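Local structure of glycosyl hydrolases family 31 family protein (Aspergillus niger, 6DRU) at residues R11-G15 / F16-L20; V333-A336 / A337-N341; V425-A429 / G430-S434; H443-A446 / I447-F451. The protein hydrolyses terminal, non-reducing alpha-D-xylose residues of xyloglucan oligosaccharides, releasing alpha-xylose, as a family 31 glycoside hydrolase. One frame throughout, in Å; residues are numbered along the deposited sequence.

Contact 1 (R11-G15 / F16-L20); sequences RIQHG and FETIL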
loop_
_atom_site.group_PDB
_atom_site.type_symbol
_atom_site.label_atom_id
_atom_site.label_comp_id
_atom_site.label_asym_id
_atom_site.label_seq_id
_atom_site.Cartn_x
_atom_site.Cartn_y
_atom_site.Cartn_z
ATOM N N ARG A 11 2.418 -8.409 -32.306
ATOM C CA ARG A 11 2.120 -7.480 -31.225
ATOM C C ARG A 11 0.616 -7.267 -31.173
ATOM O O ARG A 11 0.028 -6.731 -32.120
ATOM C CB ARG A 11 2.850 -6.151 -31.419
ATOM C CG ARG A 11 2.333 -5.045 -30.517
ATOM C CD ARG A 11 2.937 -3.695 -30.855
ATOM N NE ARG A 11 2.560 -2.683 -29.873
ATOM C CZ ARG A 11 3.412 -2.086 -29.045
ATOM N NH1 ARG A 11 4.703 -2.389 -29.083
ATOM N NH2 ARG A 11 2.974 -1.179 -28.182
ATOM N N ILE A 12 0.001 -7.680 -30.069
ATOM C CA ILE A 12 -1.445 -7.624 -29.898
ATOM C C ILE A 12 -1.781 -6.469 -28.967
ATOM O O ILE A 12 -1.172 -6.324 -27.900
ATOM C CB ILE A 12 -1.994 -8.950 -29.343
ATOM C CG1 ILE A 12 -1.626 -10.111 -30.267
ATOM C CG2 ILE A 12 -3.500 -8.870 -29.160
ATOM C CD1 ILE A 12 -2.001 -11.464 -29.714
ATOM N N GLN A 13 -2.742 -5.644 -29.371
ATOM C CA GLN A 13 -3.260 -4.568 -28.532
ATOM C C GLN A 13 -4.624 -5.010 -28.013
ATOM O O GLN A 13 -5.639 -4.871 -28.699
ATOM C CB GLN A 13 -3.349 -3.261 -29.314
ATOM C CG GLN A 13 -3.630 -2.043 -28.451
ATOM C CD GLN A 13 -2.543 -1.799 -27.422
ATOM O OE1 GLN A 13 -1.355 -1.775 -27.751
ATOM N NE2 GLN A 13 -2.943 -1.624 -26.168
ATOM N N HIS A 14 -4.645 -5.544 -26.796
ATOM C CA HIS A 14 -5.853 -6.088 -26.181
ATOM C C HIS A 14 -6.282 -5.127 -25.076
ATOM O O HIS A 14 -5.904 -5.284 -23.916
ATOM C CB HIS A 14 -5.595 -7.489 -25.641
ATOM C CG HIS A 14 -6.784 -8.112 -24.981
ATOM N ND1 HIS A 14 -6.717 -8.712 -23.742
ATOM C CD2 HIS A 14 -8.070 -8.234 -25.389
ATOM C CE1 HIS A 14 -7.909 -9.176 -23.415
ATOM N NE2 HIS A 14 -8.749 -8.898 -24.396
ATOM N N GLY A 15 -7.091 -4.139 -25.442
ATOM C CA GLY A 15 -7.419 -3.095 -24.486
ATOM C C GLY A 15 -6.167 -2.320 -24.121
ATOM O O GLY A 15 -5.393 -1.901 -24.990
ATOM N N PHE A 16 -5.946 -2.134 -22.820
ATOM C CA PHE A 16 -4.777 -1.396 -22.364
ATOM C C PHE A 16 -3.524 -2.255 -22.248
ATOM O O PHE A 16 -2.444 -1.706 -22.003
ATOM C CB PHE A 16 -5.063 -0.725 -21.016
ATOM C CG PHE A 16 -5.528 -1.672 -19.944
ATOM C CD1 PHE A 16 -4.622 -2.438 -19.232
ATOM C CD2 PHE A 16 -6.873 -1.778 -19.634
ATOM C CE1 PHE A 16 -5.051 -3.300 -18.245
ATOM C CE2 PHE A 16 -7.306 -2.638 -18.646
ATOM C CZ PHE A 16 -6.393 -3.398 -17.951
ATOM N N GLU A 17 -3.627 -3.570 -22.412
ATOM C CA GLU A 17 -2.473 -4.449 -22.295
ATOM C C GLU A 17 -1.931 -4.798 -23.676
ATOM O O GLU A 17 -2.694 -5.013 -24.623
ATOM C CB GLU A 17 -2.818 -5.727 -21.519
ATOM C CG GLU A 17 -3.729 -6.704 -22.241
ATOM C CD GLU A 17 -3.667 -8.105 -21.659
ATOM O OE1 GLU A 17 -2.648 -8.444 -21.019
ATOM O OE2 GLU A 17 -4.641 -8.866 -21.841
ATOM N N THR A 18 -0.606 -4.827 -23.786
ATOM C CA THR A 18 0.086 -5.170 -25.021
ATOM C C THR A 18 0.809 -6.496 -24.832
ATOM O O THR A 18 1.523 -6.677 -23.840
ATOM C CB THR A 18 1.083 -4.077 -25.411
ATOM O OG1 THR A 18 0.402 -2.819 -25.508
ATOM C CG2 THR A 18 1.731 -4.399 -26.748
ATOM N N ILE A 19 0.633 -7.413 -25.780
ATOM C CA ILE A 19 1.278 -8.722 -25.744
ATOM C C ILE A 19 2.159 -8.849 -26.978
ATOM O O ILE A 19 1.673 -8.735 -28.110
ATOM C CB ILE A 19 0.261 -9.874 -25.684
ATOM C CG1 ILE A 19 -0.688 -9.715 -24.493
ATOM C CG2 ILE A 19 0.985 -11.208 -25.608
ATOM C CD1 ILE A 19 -2.011 -9.070 -24.845
ATOM N N LEU A 20 3.451 -9.086 -26.760
ATOM C CA LEU A 20 4.428 -9.223 -27.835
ATOM C C LEU A 20 4.955 -10.653 -27.831
ATOM O O LEU A 20 5.709 -11.041 -26.932
ATOM C CB LEU A 20 5.564 -8.216 -27.669
ATOM C CG LEU A 20 6.730 -8.333 -28.652
ATOM C CD1 LEU A 20 6.256 -8.076 -30.072
ATOM C CD2 LEU A 20 7.852 -7.377 -28.276
#
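Ile12 and Ile19 form an antiparallel hydrogen-bonded pair in a beta hairpin whose strand segments 11-14 and 17-20 approach to 4.7 Å, their N-to-C directions 161° apart. The chain reverses through a type II' turn from His14 to Glu17; Gly15 takes the first corner, where its positive phi favours glycine. The isoleucine pair is bonded in both directions, Ile12 N to Ile19 O at 2.8 Å and Ile19 N to Ile12 O at 3.0 Å. His14 and Glu17 exchange a second pair of backbone bonds, closing the turn at its two ends.

The face bearing Ile12, His14, Glu17 and Ile19 carries a histidine-carboxylate bond. His14 ND1 donates to Glu17 OE2 over 2.8 Å with an N-H...O angle of 167°, the acceptor lying in the ring plane and using its anti lone pair. OE2 also meets Arg124 in a salt bridge and OE1 bonds Tyr126 OH, which fixes the carboxylate at both oxygens and would favour its ionised form. His14 NE2 reaches Ser417 of the second subunit, linking the hairpin to a neighbouring chain of the four-chain assembly.

On the face of Arg11, Gln13 and Thr18, a bend at chi2 (61°) folds the Gln13 amide back along the turn. Its OE1 accepts from Thr18 OG1 at 3.0 Å, while NE2 donates to Gly15 O at 2.7 Å, with Gly15 O close to the plane of the Gln13 amide. The other branch of Thr18 turns to the arginine: CG2 sits over one face of the Arg11 guanidinium, toward its rim, 3.7 Å from NE.

Contact 2 (V333-A336 / A337-N341); sequences VNYA and ALQAN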
loop_
_atom_site.group_PDB
_atom_site.type_symbol
_atom_site.label_atom_id
_atom_site.label_comp_id
_atom_site.label_asym_id
_atom_site.label_seq_id
_atom_site.Cartn_x
_atom_site.Cartn_y
_atom_site.Cartn_z
ATOM N N VAL A 333 36.024 -2.569 9.259
ATOM C CA VAL A 333 36.865 -1.501 8.736
ATOM C C VAL A 333 36.299 -0.920 7.447
ATOM O O VAL A 333 36.658 0.200 7.066
ATOM C CB VAL A 333 38.303 -2.010 8.518
ATOM C CG1 VAL A 333 38.811 -2.695 9.773
ATOM C CG2 VAL A 333 38.359 -2.958 7.327
ATOM N N ASN A 334 35.418 -1.650 6.768
ATOM C CA ASN A 334 34.799 -1.184 5.537
ATOM C C ASN A 334 33.410 -0.598 5.752
ATOM O O ASN A 334 32.784 -0.163 4.781
ATOM C CB ASN A 334 34.719 -2.331 4.522
ATOM C CG ASN A 334 36.079 -2.914 4.189
ATOM O OD1 ASN A 334 37.064 -2.189 4.051
ATOM N ND2 ASN A 334 36.139 -4.233 4.060
ATOM N N TYR A 335 32.918 -0.571 6.994
ATOM C CA TYR A 335 31.536 -0.159 7.232
ATOM C C TYR A 335 31.290 1.280 6.796
ATOM O O TYR A 335 30.269 1.576 6.163
ATOM C CB TYR A 335 31.173 -0.333 8.704
ATOM C CG TYR A 335 29.821 0.249 9.049
ATOM C CD1 TYR A 335 28.660 -0.262 8.481
ATOM C CD2 TYR A 335 29.702 1.312 9.933
ATOM C CE1 TYR A 335 27.420 0.268 8.788
ATOM C CE2 TYR A 335 28.465 1.849 10.247
ATOM C CZ TYR A 335 27.329 1.322 9.671
ATOM O OH TYR A 335 26.095 1.848 9.979
ATOM N N ALA A 336 32.206 2.192 7.129
ATOM C CA ALA A 336 32.004 3.594 6.780
ATOM C C ALA A 336 31.998 3.797 5.269
ATOM O O ALA A 336 31.149 4.520 4.736
ATOM C CB ALA A 336 33.082 4.457 7.434
ATOM N N ALA A 337 32.934 3.160 4.561
ATOM C CA ALA A 337 32.993 3.311 3.110
ATOM C C ALA A 337 31.784 2.675 2.436
ATOM O O ALA A 337 31.218 3.249 1.497
ATOM C CB ALA A 337 34.288 2.706 2.572
ATOM N N LEU A 338 31.379 1.488 2.895
ATOM C CA LEU A 338 30.210 0.829 2.320
ATOM C C LEU A 338 28.951 1.651 2.550
ATOM O O LEU A 338 28.067 1.707 1.686
ATOM C CB LEU A 338 30.048 -0.565 2.925
ATOM C CG LEU A 338 31.076 -1.615 2.514
ATOM C CD1 LEU A 338 31.100 -2.750 3.522
ATOM C CD2 LEU A 338 30.745 -2.137 1.128
ATOM N N GLN A 339 28.851 2.293 3.714
ATOM C CA GLN A 339 27.678 3.103 4.022
ATOM C C GLN A 339 27.658 4.384 3.195
ATOM O O GLN A 339 26.604 4.787 2.691
ATOM C CB GLN A 339 27.652 3.426 5.515
ATOM C CG GLN A 339 26.338 3.990 6.004
ATOM C CD GLN A 339 25.266 2.932 6.115
ATOM O OE1 GLN A 339 24.387 2.831 5.259
ATOM N NE2 GLN A 339 25.331 2.136 7.174
ATOM N N ALA A 340 28.818 5.027 3.035
ATOM C CA ALA A 340 28.862 6.336 2.391
ATOM C C ALA A 340 28.616 6.235 0.892
ATOM O O ALA A 340 27.961 7.104 0.306
ATOM C CB ALA A 340 30.205 7.010 2.669
ATOM N N ASN A 341 29.138 5.192 0.253
ATOM C CA ASN A 341 29.000 5.016 -1.186
ATOM C C ASN A 341 27.731 4.266 -1.575
ATOM O O ASN A 341 27.571 3.911 -2.748
ATOM C CB ASN A 341 30.231 4.302 -1.744
ATOM C CG ASN A 341 31.478 5.162 -1.671
ATOM O OD1 ASN A 341 31.764 5.938 -2.583
ATOM N ND2 ASN A 341 32.219 5.037 -0.578
#
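Tyr335 OH meets two amides: Gln339 NE2, one helical turn on, and Gln411 NE2 of the fourth subunit, the stronger partner. The bond within the chain is weak. Gln339 NE2 lies 2.9 Å from Tyr335 OH, but the N-H...O angle is only 130°, and the same nitrogen is also 3.2 Å from Tyr335 CE1, so the amide lies beside the ring as well as its hydroxyl. The two side chains run alongside each other in the same direction with ring and amide planes 88° apart, an arrangement reached because the Gln339 chain bends at chi2.

The backbone gives the frame: this is the short helix 335-340 of the family 31 TIM-barrel domain, coming after strand 319-328. Three i to i+4 bonds join the two segments, Leu338 N to Asn334 O at 2.9 Å, Gln339 N to Tyr335 O and Ala340 N to Ala336 O. Further round the helix, Leu338 CD1 touches Asn334 CB at 3.8 Å, and Phe375 of helix 370-385 packs against both residues. The Asn334 amide is held elsewhere, by Gly293 O.

At the far end the chain leaves helical angles at Asn341. There Ala337 O accepts twice, from Asn341 N at 3.1 Å, the last of the i to i+4 series, and from Asn341 ND2 at 2.9 Å. The side-chain bond is nearly straight at 173°, and the donors arrive from opposite faces of the carbonyl plane.

Contact 3 (V425-A429 / G430-S434); sequences VNYAA and GTQLS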
loop_
_atom_site.group_PDB
_atom_site.type_symbol
_atom_site.label_atom_id
_atom_site.label_comp_id
_atom_site.label_asym_id
_atom_site.label_seq_id
_atom_site.Cartn_x
_atom_site.Cartn_y
_atom_site.Cartn_z
ATOM N N VAL A 425 13.609 -5.442 1.434
ATOM C CA VAL A 425 14.703 -4.482 1.526
ATOM C C VAL A 425 14.810 -3.658 0.249
ATOM O O VAL A 425 14.206 -3.994 -0.777
ATOM C CB VAL A 425 16.035 -5.194 1.828
ATOM C CG1 VAL A 425 15.906 -6.048 3.076
ATOM C CG2 VAL A 425 16.460 -6.041 0.644
ATOM N N ASN A 426 15.588 -2.579 0.307
ATOM C CA ASN A 426 15.889 -1.755 -0.856
ATOM C C ASN A 426 17.189 -2.219 -1.500
ATOM O O ASN A 426 18.216 -2.336 -0.822
ATOM C CB ASN A 426 16.011 -0.282 -0.462
ATOM C CG ASN A 426 14.681 0.442 -0.466
ATOM O OD1 ASN A 426 13.779 0.097 -1.227
ATOM N ND2 ASN A 426 14.558 1.465 0.373
ATOM N N TYR A 427 17.141 -2.481 -2.802
ATOM C CA TYR A 427 18.324 -2.749 -3.605
ATOM C C TYR A 427 18.499 -1.640 -4.634
ATOM O O TYR A 427 17.635 -0.775 -4.808
ATOM C CB TYR A 427 18.231 -4.101 -4.324
ATOM C CG TYR A 427 18.257 -5.311 -3.422
ATOM C CD1 TYR A 427 19.335 -5.556 -2.580
ATOM C CD2 TYR A 427 17.210 -6.224 -3.428
ATOM C CE1 TYR A 427 19.362 -6.669 -1.760
ATOM C CE2 TYR A 427 17.226 -7.338 -2.615
ATOM C CZ TYR A 427 18.305 -7.559 -1.784
ATOM O OH TYR A 427 18.323 -8.670 -0.971
ATOM N N ALA A 428 19.638 -1.674 -5.327
ATOM C CA ALA A 428 19.862 -0.748 -6.430
ATOM C C ALA A 428 19.058 -1.125 -7.665
ATOM O O ALA A 428 18.844 -0.274 -8.533
ATOM C CB ALA A 428 21.350 -0.689 -6.774
ATOM N N ALA A 429 18.610 -2.373 -7.762
ATOM C CA ALA A 429 17.864 -2.856 -8.914
ATOM C C ALA A 429 16.373 -2.983 -8.640
ATOM O O ALA A 429 15.623 -3.381 -9.535
ATOM C CB ALA A 429 18.423 -4.207 -9.374
ATOM N N GLY A 430 15.930 -2.661 -7.437
ATOM C CA GLY A 430 14.538 -2.791 -7.066
ATOM C C GLY A 430 14.430 -3.109 -5.590
ATOM O O GLY A 430 15.346 -2.844 -4.819
ATOM N N THR A 431 13.292 -3.673 -5.212
ATOM C CA THR A 431 13.080 -4.140 -3.853
ATOM C C THR A 431 13.191 -5.658 -3.807
ATOM O O THR A 431 13.307 -6.330 -4.833
ATOM C CB THR A 431 11.718 -3.687 -3.318
ATOM O OG1 THR A 431 10.672 -4.292 -4.090
ATOM C CG2 THR A 431 11.595 -2.173 -3.394
ATOM N N GLN A 432 13.173 -6.194 -2.585
ATOM C CA GLN A 432 13.212 -7.644 -2.421
ATOM C C GLN A 432 12.033 -8.311 -3.121
ATOM O O GLN A 432 12.177 -9.395 -3.697
ATOM C CB GLN A 432 13.230 -8.001 -0.934
ATOM C CG GLN A 432 13.247 -9.493 -0.651
ATOM C CD GLN A 432 14.551 -10.149 -1.056
ATOM O OE1 GLN A 432 15.587 -9.493 -1.149
ATOM N NE2 GLN A 432 14.505 -11.453 -1.301
ATOM N N LEU A 433 10.858 -7.678 -3.086
ATOM C CA LEU A 433 9.682 -8.274 -3.714
ATOM C C LEU A 433 9.730 -8.186 -5.234
ATOM O O LEU A 433 9.115 -9.012 -5.918
ATOM C CB LEU A 433 8.410 -7.608 -3.189
ATOM C CG LEU A 433 8.060 -7.933 -1.737
ATOM C CD1 LEU A 433 6.644 -7.491 -1.404
ATOM C CD2 LEU A 433 8.241 -9.416 -1.473
ATOM N N SER A 434 10.443 -7.202 -5.784
ATOM C CA SER A 434 10.441 -6.978 -7.224
ATOM C C SER A 434 11.652 -7.557 -7.944
ATOM O O SER A 434 11.566 -7.813 -9.149
ATOM C CB SER A 434 10.356 -5.476 -7.526
ATOM O OG SER A 434 11.459 -4.779 -6.974
#
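Tyr427 and Gln432 form the tightly packed part of this turn, which leads from the short strand 425-426 into helix 432-435. Their side chains run side by side, and Tyr427 OH donates to Gln432 OE1 at 2.9 Å, the oxygen lying at the ring edge, near its plane. Gln432 achieves this with CG opposite its backbone N (chi1 179°) and a bend at chi2. Over one ring face, toward the rim, sits Val425 CG2, which is also 4.0 Å from Gln432 OE1. Two backbone bonds tie the arms together, Tyr427 N to Gly430 O at 2.7 Å and Gln432 N to Val425 O at 3.0 Å. Gly430, with phi 149°, adopts angles that call for glycine.

By contrast, Ala428 and Ala429 at the tip are partly exposed and add little packing across the turn. Ser434, also partly exposed, forms a capping box with Thr431, the N-cap of helix 432-435: Thr431 N donates to Ser434 OG at 2.8 Å, and Ser434 N returns a weak bond to Thr431 OG1 at 3.4 Å. Arg37 of the third subunit bonds both Gly430 O and Asn426 OD1, and Pro131 O of that subunit bonds Thr431 OG1.

Gln432 NE2 bonds Glu196 while OE1 accepts the hydrogen bond from Tyr427 OH, so the amide orientation is set from both ends; Tyr427 OH, bonded in addition to Gly400 N, can act as donor and acceptor together.

Contact 4 (H443-A446 / I447-F451); sequences HQQA and IEEGF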
loop_
_atom_site.group_PDB
_atom_site.type_symbol
_atom_site.label_atom_id
_atom_site.label_comp_id
_atom_site.label_asym_id
_atom_site.label_seq_id
_atom_site.Cartn_x
_atom_site.Cartn_y
_atom_site.Cartn_z
ATOM N N HIS A 443 25.434 -12.266 -6.822
ATOM C CA HIS A 443 26.568 -12.555 -5.951
ATOM C C HIS A 443 27.548 -13.505 -6.629
ATOM O O HIS A 443 28.766 -13.305 -6.556
ATOM C CB HIS A 443 26.078 -13.131 -4.623
ATOM C CG HIS A 443 27.106 -13.105 -3.535
ATOM N ND1 HIS A 443 27.887 -12.000 -3.276
ATOM C CD2 HIS A 443 27.476 -14.045 -2.633
ATOM C CE1 HIS A 443 28.695 -12.261 -2.264
ATOM N NE2 HIS A 443 28.463 -13.493 -1.854
ATOM N N GLN A 444 27.036 -14.552 -7.287
ATOM C CA GLN A 444 27.892 -15.383 -8.128
ATOM C C GLN A 444 28.568 -14.545 -9.203
ATOM O O GLN A 444 29.761 -14.716 -9.481
ATOM C CB GLN A 444 27.076 -16.503 -8.777
ATOM C CG GLN A 444 26.389 -17.446 -7.810
ATOM C CD GLN A 444 25.606 -18.528 -8.528
ATOM O OE1 GLN A 444 24.484 -18.305 -8.980
ATOM N NE2 GLN A 444 26.200 -19.709 -8.644
ATOM N N GLN A 445 27.811 -13.632 -9.817
ATOM C CA GLN A 445 28.347 -12.779 -10.872
ATOM C C GLN A 445 29.506 -11.924 -10.376
ATOM O O GLN A 445 30.432 -11.634 -11.142
ATOM C CB GLN A 445 27.227 -11.899 -11.433
ATOM C CG GLN A 445 27.666 -10.890 -12.480
ATOM C CD GLN A 445 26.579 -9.886 -12.813
ATOM O OE1 GLN A 445 25.725 -9.576 -11.982
ATOM N NE2 GLN A 445 26.606 -9.368 -14.036
ATOM N N ALA A 446 29.478 -11.516 -9.105
ATOM C CA ALA A 446 30.552 -10.682 -8.574
ATOM C C ALA A 446 31.903 -11.386 -8.652
ATOM O O ALA A 446 32.904 -10.775 -9.045
ATOM C CB ALA A 446 30.236 -10.280 -7.133
ATOM N N ILE A 447 31.952 -12.672 -8.298
ATOM C CA ILE A 447 33.220 -13.398 -8.364
ATOM C C ILE A 447 33.514 -13.844 -9.787
ATOM O O ILE A 447 34.682 -13.901 -10.193
ATOM C CB ILE A 447 33.225 -14.588 -7.390
ATOM C CG1 ILE A 447 33.092 -14.102 -5.953
ATOM C CG2 ILE A 447 34.494 -15.399 -7.525
ATOM C CD1 ILE A 447 31.703 -14.208 -5.443
ATOM N N GLU A 448 32.479 -14.156 -10.569
ATOM C CA GLU A 448 32.702 -14.495 -11.969
ATOM C C GLU A 448 33.385 -13.344 -12.696
ATOM O O GLU A 448 34.334 -13.555 -13.460
ATOM C CB GLU A 448 31.378 -14.847 -12.644
ATOM C CG GLU A 448 31.500 -15.161 -14.128
ATOM C CD GLU A 448 32.126 -16.519 -14.394
ATOM O OE1 GLU A 448 32.251 -17.319 -13.441
ATOM O OE2 GLU A 448 32.498 -16.786 -15.557
ATOM N N GLU A 449 32.921 -12.115 -12.455
ATOM C CA GLU A 449 33.566 -10.949 -13.047
ATOM C C GLU A 449 34.998 -10.804 -12.548
ATOM O O GLU A 449 35.898 -10.443 -13.316
ATOM C CB GLU A 449 32.758 -9.689 -12.732
ATOM C CG GLU A 449 31.399 -9.632 -13.417
ATOM C CD GLU A 449 30.520 -8.511 -12.887
ATOM O OE1 GLU A 449 30.752 -8.051 -11.748
ATOM O OE2 GLU A 449 29.591 -8.095 -13.614
ATOM N N GLY A 450 35.231 -11.093 -11.266
ATOM C CA GLY A 450 36.582 -11.009 -10.734
ATOM C C GLY A 450 37.497 -12.088 -11.280
ATOM O O GLY A 450 38.648 -11.817 -11.633
ATOM N N PHE A 451 37.006 -13.328 -11.340
ATOM C CA PHE A 451 37.778 -14.411 -11.941
ATOM C C PHE A 451 38.163 -14.075 -13.376
ATOM O O PHE A 451 39.343 -14.116 -13.743
ATOM C CB PHE A 451 36.976 -15.713 -11.898
ATOM C CG PHE A 451 37.015 -16.414 -10.569
ATOM C CD1 PHE A 451 37.963 -16.082 -9.618
ATOM C CD2 PHE A 451 36.098 -17.411 -10.276
ATOM C CE1 PHE A 451 37.995 -16.731 -8.395
ATOM C CE2 PHE A 451 36.125 -18.064 -9.058
ATOM C CZ PHE A 451 37.075 -17.723 -8.117
#
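Gln444 O accepts from Glu448 N at 3.0 Å, the first of three i to i+4 backbone bonds joining 443-446 to 447-451. Glu449 N follows to Gln445 O at 2.9 Å, nearly straight at 166°, and Gly450 N to Ala446 O at 3.2 Å.

Apolar contact centres on Ile447. Its CG2 lies over one face of the Phe451 ring, toward the rim, and Phe392 and Ile394 of strand 391-394 pack on this isoleucine; its CD1 methyl lies near the carbonyl oxygen of His443.

Among the polar side chains, Gln445 and Glu449 touch without bonding: Gln445 NE2 is 3.3 Å from Glu449 OE2 but poorly aimed, and Gln445 CG lies 3.7 Å from Glu449 CD, with amide and carboxylate planes 43° apart. Gln445 NE2 instead bonds weakly to a glycerol, probably from the crystallisation liquor. Glu449 OE1 forms a salt bridge with Arg373, Glu448 accepts from Cys480 N and pairs with Arg452, Gln444 bonds Ser481 and His443 ND1 bonds Tyr365 OH.

Helix 439-455 lies in the beta-alpha-beta crossover between parallel strands 391-394 and 467-469, the repeating connection of a TIM barrel, and places the His443 side chain about 8 Å from that of the active-site residue Asp395.

How the contacts relate
Along the chain the contacts come in series, 1 to 4. Contact 1 belongs to an N-terminal, largely antiparallel sheet, with its centre 28 Å from that of contact 3 and 46 Å from that of contact 2. Contacts 2, 3 and 4 all belong to the TIM-barrel domain and form a nearly equilateral triangle, centres 20 to 21 Å apart. Helices 432-435 and 439-455, of contacts 3 and 4, are consecutive. Contacts 1, 2 and 3 all touch the third subunit; Gln13 of contact 1 packs on that subunit's Asn341, a residue of contact 2 in the other copy. Contact 4, on a barrel helix near the active site, is buried within its own subunit, whereas contacts 1 to 3 take part in assembly.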